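Protein ACDH-11, isoform b (Caenorhabditis elegans, PDB 4Y9J) is a flavoprotein of the acyl-CoA dehydrogenase family that binds flavin-adenine dinucleotide and assembles from four chains. Local coordinates at residues 60-72 against 95-108. Numbering follows the deposited sequence.
Sequences RITSEVEHLGRQA and CNEWHKLKQICAEE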
loop_
_atom_site.group_PDB
_atom_site.type_symbol
_atom_site.label_atom_id
_atom_site.label_comp_id
_atom_site.label_asym_id
_atom_site.label_seq_id
_atom_site.Cartn_x
_atom_site.Cartn_y
_atom_site.Cartn_z
ATOM N N ARG B 60 20.097 11.621 24.236
ATOM C CA ARG B 60 19.772 10.398 23.524
ATOM C C ARG B 60 18.433 10.492 22.823
ATOM O O ARG B 60 18.236 9.899 21.745
ATOM C CB ARG B 60 19.794 9.220 24.441
ATOM C CG ARG B 60 19.843 7.908 23.686
ATOM C CD ARG B 60 19.872 6.651 24.552
ATOM N NE ARG B 60 20.248 5.507 23.711
ATOM C CZ ARG B 60 20.650 4.317 24.122
ATOM N NH1 ARG B 60 20.670 3.953 25.390
ATOM N NH2 ARG B 60 20.984 3.443 23.219
ATOM N N ILE B 61 17.477 11.200 23.427
ATOM C CA ILE B 61 16.186 11.419 22.819
ATOM C C ILE B 61 16.379 12.184 21.490
ATOM O O ILE B 61 15.808 11.787 20.476
ATOM C CB ILE B 61 15.214 12.210 23.724
ATOM C CG1 ILE B 61 14.887 11.522 25.060
ATOM C CG2 ILE B 61 13.944 12.596 23.017
ATOM C CD1 ILE B 61 14.169 10.252 24.952
ATOM N N THR B 62 17.127 13.283 21.502
ATOM C CA THR B 62 17.237 14.113 20.331
ATOM C C THR B 62 18.120 13.438 19.258
ATOM O O THR B 62 17.783 13.465 18.080
ATOM C CB THR B 62 17.793 15.520 20.620
ATOM O OG1 THR B 62 19.095 15.430 21.214
ATOM C CG2 THR B 62 16.795 16.341 21.504
ATOM N N SER B 63 19.148 12.753 19.687
ATOM C CA SER B 63 20.087 12.138 18.772
ATOM C C SER B 63 19.618 10.803 18.221
ATOM O O SER B 63 20.107 10.428 17.173
ATOM C CB SER B 63 21.454 12.009 19.407
ATOM O OG SER B 63 21.510 10.946 20.345
ATOM N N GLU B 64 18.757 10.058 18.931
ATOM C CA GLU B 64 18.423 8.654 18.577
ATOM C C GLU B 64 16.959 8.292 18.725
ATOM O O GLU B 64 16.319 7.822 17.753
ATOM C CB GLU B 64 19.278 7.636 19.317
ATOM C CG GLU B 64 19.092 6.190 18.865
ATOM C CD GLU B 64 19.881 5.190 19.669
ATOM O OE1 GLU B 64 20.340 5.565 20.796
ATOM O OE2 GLU B 64 20.065 4.035 19.181
ATOM N N VAL B 65 16.365 8.527 19.884
ATOM C CA VAL B 65 15.072 7.931 20.167
ATOM C C VAL B 65 14.019 8.571 19.297
ATOM O O VAL B 65 13.186 7.867 18.753
ATOM C CB VAL B 65 14.650 8.044 21.663
ATOM C CG1 VAL B 65 13.341 7.350 21.896
ATOM C CG2 VAL B 65 15.737 7.439 22.572
ATOM N N GLU B 66 14.002 9.907 19.209
ATOM C CA GLU B 66 13.005 10.566 18.368
ATOM C C GLU B 66 12.884 9.920 16.933
ATOM O O GLU B 66 11.789 9.728 16.444
ATOM C CB GLU B 66 13.307 12.060 18.344
ATOM C CG GLU B 66 12.460 12.869 17.409
ATOM C CD GLU B 66 11.025 13.100 17.873
ATOM O OE1 GLU B 66 10.533 12.567 18.900
ATOM O OE2 GLU B 66 10.344 13.832 17.154
ATOM N N HIS B 67 14.015 9.667 16.287
ATOM C CA HIS B 67 14.050 9.148 14.899
ATOM C C HIS B 67 13.519 7.769 14.913
ATOM O O HIS B 67 12.703 7.431 14.096
ATOM C CB HIS B 67 15.478 9.132 14.349
ATOM C CG HIS B 67 15.650 8.312 13.082
ATOM N ND1 HIS B 67 15.270 8.777 11.830
ATOM C CD2 HIS B 67 16.183 7.076 12.867
ATOM C CE1 HIS B 67 15.541 7.863 10.909
ATOM N NE2 HIS B 67 16.096 6.827 11.509
ATOM N N LEU B 68 13.915 6.984 15.932
ATOM C CA LEU B 68 13.383 5.619 16.052
ATOM C C LEU B 68 11.887 5.592 16.180
ATOM O O LEU B 68 11.183 4.806 15.479
ATOM C CB LEU B 68 13.965 4.839 17.239
ATOM C CG LEU B 68 15.439 4.536 17.220
ATOM C CD1 LEU B 68 15.944 3.908 18.532
ATOM C CD2 LEU B 68 15.829 3.680 16.035
ATOM N N GLY B 69 11.357 6.450 17.085
ATOM C CA GLY B 69 9.880 6.530 17.264
ATOM C C GLY B 69 9.137 6.940 15.998
ATOM O O GLY B 69 8.094 6.401 15.658
ATOM N N ARG B 70 9.725 7.872 15.272
ATOM C CA ARG B 70 9.205 8.253 13.935
ATOM C C ARG B 70 9.176 7.133 12.952
ATOM O O ARG B 70 8.116 6.867 12.338
ATOM C CB ARG B 70 9.897 9.476 13.410
ATOM C CG ARG B 70 9.428 9.929 12.028
ATOM C CD ARG B 70 7.955 10.314 12.092
ATOM N NE ARG B 70 7.541 10.912 10.817
ATOM C CZ ARG B 70 6.276 11.079 10.442
ATOM N NH1 ARG B 70 5.287 10.748 11.251
ATOM N NH2 ARG B 70 6.032 11.645 9.245
ATOM N N GLN B 71 10.257 6.383 12.857
ATOM C CA GLN B 71 10.273 5.187 12.027
ATOM C C GLN B 71 9.223 4.154 12.332
ATOM O O GLN B 71 8.678 3.548 11.423
ATOM C CB GLN B 71 11.643 4.550 11.992
ATOM C CG GLN B 71 12.719 5.386 11.350
ATOM C CD GLN B 71 12.357 5.891 9.911
ATOM O OE1 GLN B 71 12.132 5.125 9.047
ATOM N NE2 GLN B 71 12.303 7.166 9.730
ATOM N N ALA B 72 8.904 3.981 13.635
ATOM C CA ALA B 72 7.901 3.012 14.055
ATOM C C ALA B 72 6.504 3.406 13.611
ATOM O O ALA B 72 5.647 2.543 13.431
ATOM C CB ALA B 72 7.942 2.825 15.578
ATOM N N CYS B 95 8.670 -3.447 12.797
ATOM C CA CYS B 95 9.897 -2.839 12.310
ATOM C C CYS B 95 11.047 -3.035 13.311
ATOM O O CYS B 95 10.821 -3.226 14.502
ATOM C CB CYS B 95 9.720 -1.380 11.996
ATOM S SG CYS B 95 9.457 -0.220 13.313
ATOM N N ASN B 96 12.266 -2.956 12.786
ATOM C CA ASN B 96 13.441 -3.081 13.602
ATOM C C ASN B 96 13.492 -2.007 14.669
ATOM O O ASN B 96 13.945 -2.262 15.819
ATOM C CB ASN B 96 14.710 -2.988 12.767
ATOM C CG ASN B 96 15.008 -4.260 12.039
ATOM O OD1 ASN B 96 14.406 -5.335 12.304
ATOM N ND2 ASN B 96 16.002 -4.193 11.150
ATOM N N GLU B 97 13.001 -0.847 14.345
ATOM C CA GLU B 97 13.061 0.280 15.286
ATOM C C GLU B 97 12.154 0.094 16.594
ATOM O O GLU B 97 12.571 0.530 17.682
ATOM C CB GLU B 97 12.763 1.590 14.637
ATOM C CG GLU B 97 13.735 2.035 13.551
ATOM C CD GLU B 97 13.472 1.448 12.172
ATOM O OE1 GLU B 97 12.609 0.564 11.990
ATOM O OE2 GLU B 97 14.072 1.937 11.250
ATOM N N TRP B 98 11.005 -0.577 16.467
ATOM C CA TRP B 98 10.176 -0.938 17.571
ATOM C C TRP B 98 11.043 -1.801 18.555
ATOM O O TRP B 98 11.077 -1.529 19.770
ATOM C CB TRP B 98 8.977 -1.740 17.116
ATOM C CG TRP B 98 8.113 -2.208 18.178
ATOM C CD1 TRP B 98 8.150 -3.455 18.771
ATOM C CD2 TRP B 98 7.059 -1.477 18.854
ATOM N NE1 TRP B 98 7.138 -3.551 19.691
ATOM C CE2 TRP B 98 6.505 -2.349 19.823
ATOM C CE3 TRP B 98 6.542 -0.164 18.761
ATOM C CZ2 TRP B 98 5.446 -1.960 20.663
ATOM C CZ3 TRP B 98 5.466 0.205 19.616
ATOM C CH2 TRP B 98 4.952 -0.700 20.547
ATOM N N HIS B 99 11.683 -2.821 18.028
ATOM C CA HIS B 99 12.527 -3.667 18.818
ATOM C C HIS B 99 13.655 -2.871 19.484
ATOM O O HIS B 99 13.992 -3.129 20.641
ATOM C CB HIS B 99 13.078 -4.868 18.024
ATOM C CG HIS B 99 12.008 -5.796 17.536
ATOM N ND1 HIS B 99 11.159 -6.491 18.385
ATOM C CD2 HIS B 99 11.640 -6.137 16.275
ATOM C CE1 HIS B 99 10.294 -7.188 17.668
ATOM N NE2 HIS B 99 10.562 -6.984 16.386
ATOM N N LYS B 100 14.297 -1.986 18.739
ATOM C CA LYS B 100 15.388 -1.171 19.239
ATOM C C LYS B 100 14.937 -0.285 20.381
ATOM O O LYS B 100 15.635 -0.208 21.423
ATOM C CB LYS B 100 16.031 -0.347 18.125
ATOM C CG LYS B 100 17.201 0.507 18.574
ATOM C CD LYS B 100 18.403 -0.293 19.087
ATOM C CE LYS B 100 19.523 0.674 19.500
ATOM N NZ LYS B 100 20.767 0.057 19.968
ATOM N N LEU B 101 13.758 0.283 20.270
ATOM C CA LEU B 101 13.177 1.084 21.362
ATOM C C LEU B 101 12.994 0.274 22.657
ATOM O O LEU B 101 13.323 0.732 23.737
ATOM C CB LEU B 101 11.893 1.728 20.940
ATOM C CG LEU B 101 12.054 2.902 19.951
ATOM C CD1 LEU B 101 10.808 3.115 19.110
ATOM C CD2 LEU B 101 12.437 4.169 20.646
ATOM N N LYS B 102 12.489 -0.950 22.521
ATOM C CA LYS B 102 12.346 -1.826 23.691
ATOM C C LYS B 102 13.678 -2.125 24.346
ATOM O O LYS B 102 13.805 -2.196 25.557
ATOM C CB LYS B 102 11.657 -3.124 23.296
ATOM C CG LYS B 102 10.188 -2.903 22.941
ATOM C CD LYS B 102 9.597 -4.139 22.276
ATOM C CE LYS B 102 9.379 -5.330 23.150
ATOM N NZ LYS B 102 9.065 -6.601 22.412
ATOM N N GLN B 103 14.679 -2.362 23.536
ATOM C CA GLN B 103 16.011 -2.563 24.036
ATOM C C GLN B 103 16.578 -1.391 24.785
ATOM O O GLN B 103 17.226 -1.573 25.835
ATOM C CB GLN B 103 16.970 -3.016 22.932
ATOM C CG GLN B 103 16.474 -4.285 22.271
ATOM C CD GLN B 103 17.169 -4.593 20.921
ATOM O OE1 GLN B 103 18.005 -3.833 20.423
ATOM N NE2 GLN B 103 16.782 -5.700 20.322
ATOM N N ILE B 104 16.390 -0.222 24.241
ATOM C CA ILE B 104 16.791 1.017 24.879
ATOM C C ILE B 104 16.091 1.204 26.250
ATOM O O ILE B 104 16.755 1.595 27.232
ATOM C CB ILE B 104 16.558 2.216 23.970
ATOM C CG1 ILE B 104 17.552 2.183 22.781
ATOM C CG2 ILE B 104 16.705 3.511 24.754
ATOM C CD1 ILE B 104 17.217 3.214 21.707
ATOM N N CYS B 105 14.803 0.880 26.309
ATOM C CA CYS B 105 14.061 0.904 27.576
ATOM C C CYS B 105 14.688 0.031 28.656
ATOM O O CYS B 105 14.789 0.439 29.837
ATOM C CB CYS B 105 12.619 0.496 27.350
ATOM S SG CYS B 105 11.712 1.825 26.564
ATOM N N ALA B 106 15.110 -1.176 28.270
ATOM C CA ALA B 106 15.841 -2.047 29.171
ATOM C C ALA B 106 17.170 -1.415 29.605
ATOM O O ALA B 106 17.421 -1.281 30.815
ATOM C CB ALA B 106 16.170 -3.380 28.521
ATOM N N GLU B 107 18.008 -1.069 28.632
ATOM C CA GLU B 107 19.352 -0.512 28.877
ATOM C C GLU B 107 19.243 0.714 29.832
ATOM O O GLU B 107 20.064 0.884 30.752
ATOM C CB GLU B 107 19.959 0.028 27.556
ATOM C CG GLU B 107 21.003 -0.795 26.863
ATOM C CD GLU B 107 21.294 -0.328 25.420
ATOM O OE1 GLU B 107 20.851 0.752 24.953
ATOM O OE2 GLU B 107 21.987 -1.067 24.705
ATOM N N GLU B 108 18.277 1.558 29.544
ATOM C CA GLU B 108 18.019 2.817 30.281
ATOM C C GLU B 108 17.264 2.658 31.613
ATOM O O GLU B 108 17.063 3.646 32.343
ATOM C CB GLU B 108 17.281 3.840 29.397
ATOM C CG GLU B 108 18.165 4.300 28.237
ATOM C CD GLU B 108 19.205 5.321 28.597
ATOM O OE1 GLU B 108 19.272 5.745 29.785
ATOM O OE2 GLU B 108 20.005 5.665 27.717
HETATM O O HOH W 1 21.810 2.563 20.448
HETATM O O HOH W 2 16.199 3.635 11.623
HETATM O O HOH W 3 13.702 3.013 8.990
#
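Leu68 on helix 44-74 enters helix 96-107 as a knob into a hole formed by Glu97, Lys100, Leu101 and Ile104, within the helical N-terminal domain of this acyl-CoA dehydrogenase fold; the axes of 60-72 and 96-107 run in opposed senses at 139° and come within 8.3 Å. Its CD1 presses on Ile104 CD1 at a tight 3.5 Å, while CD2 lies against Glu97 CG. On the buried side, Val65 CG1 meets Leu101 CD2, and Phe135 of helix 121-135 also packs on Val65.

Around Arg60 the contact is ionic. The extended Arg60 chain, its CG anti to the backbone N (chi1 -164°), brings the guanidinium over Ile104, whose CG1 lies 3.7 Å from NH2 over one face. Arg60 NH1 gives Glu108 OE2 a nearly straight bond of 3.0 Å (169°) in the guanidinium plane; OE1 of that carboxylate is bridged to Lys131. NH1 and NH2 converge end-on on Glu107 OE1, tilted from that plane, whereas NE and NH2 hold Glu64 OE1 side-on, NE at 2.9 Å. Three carboxylates thus restrict rotation of the guanidinium.

Waters bridge the remaining polar groups. One donates to Glu64 OE2 and accepts from Lys100 NZ, linking two opposite charges that make no direct salt bridge. Near Ala72, Gln71 CB rests on the Glu97 carboxylate, and a second water donates to both Gln71 OE1 and Glu97 OE2, at 2.6 Å from Gln71 OE1.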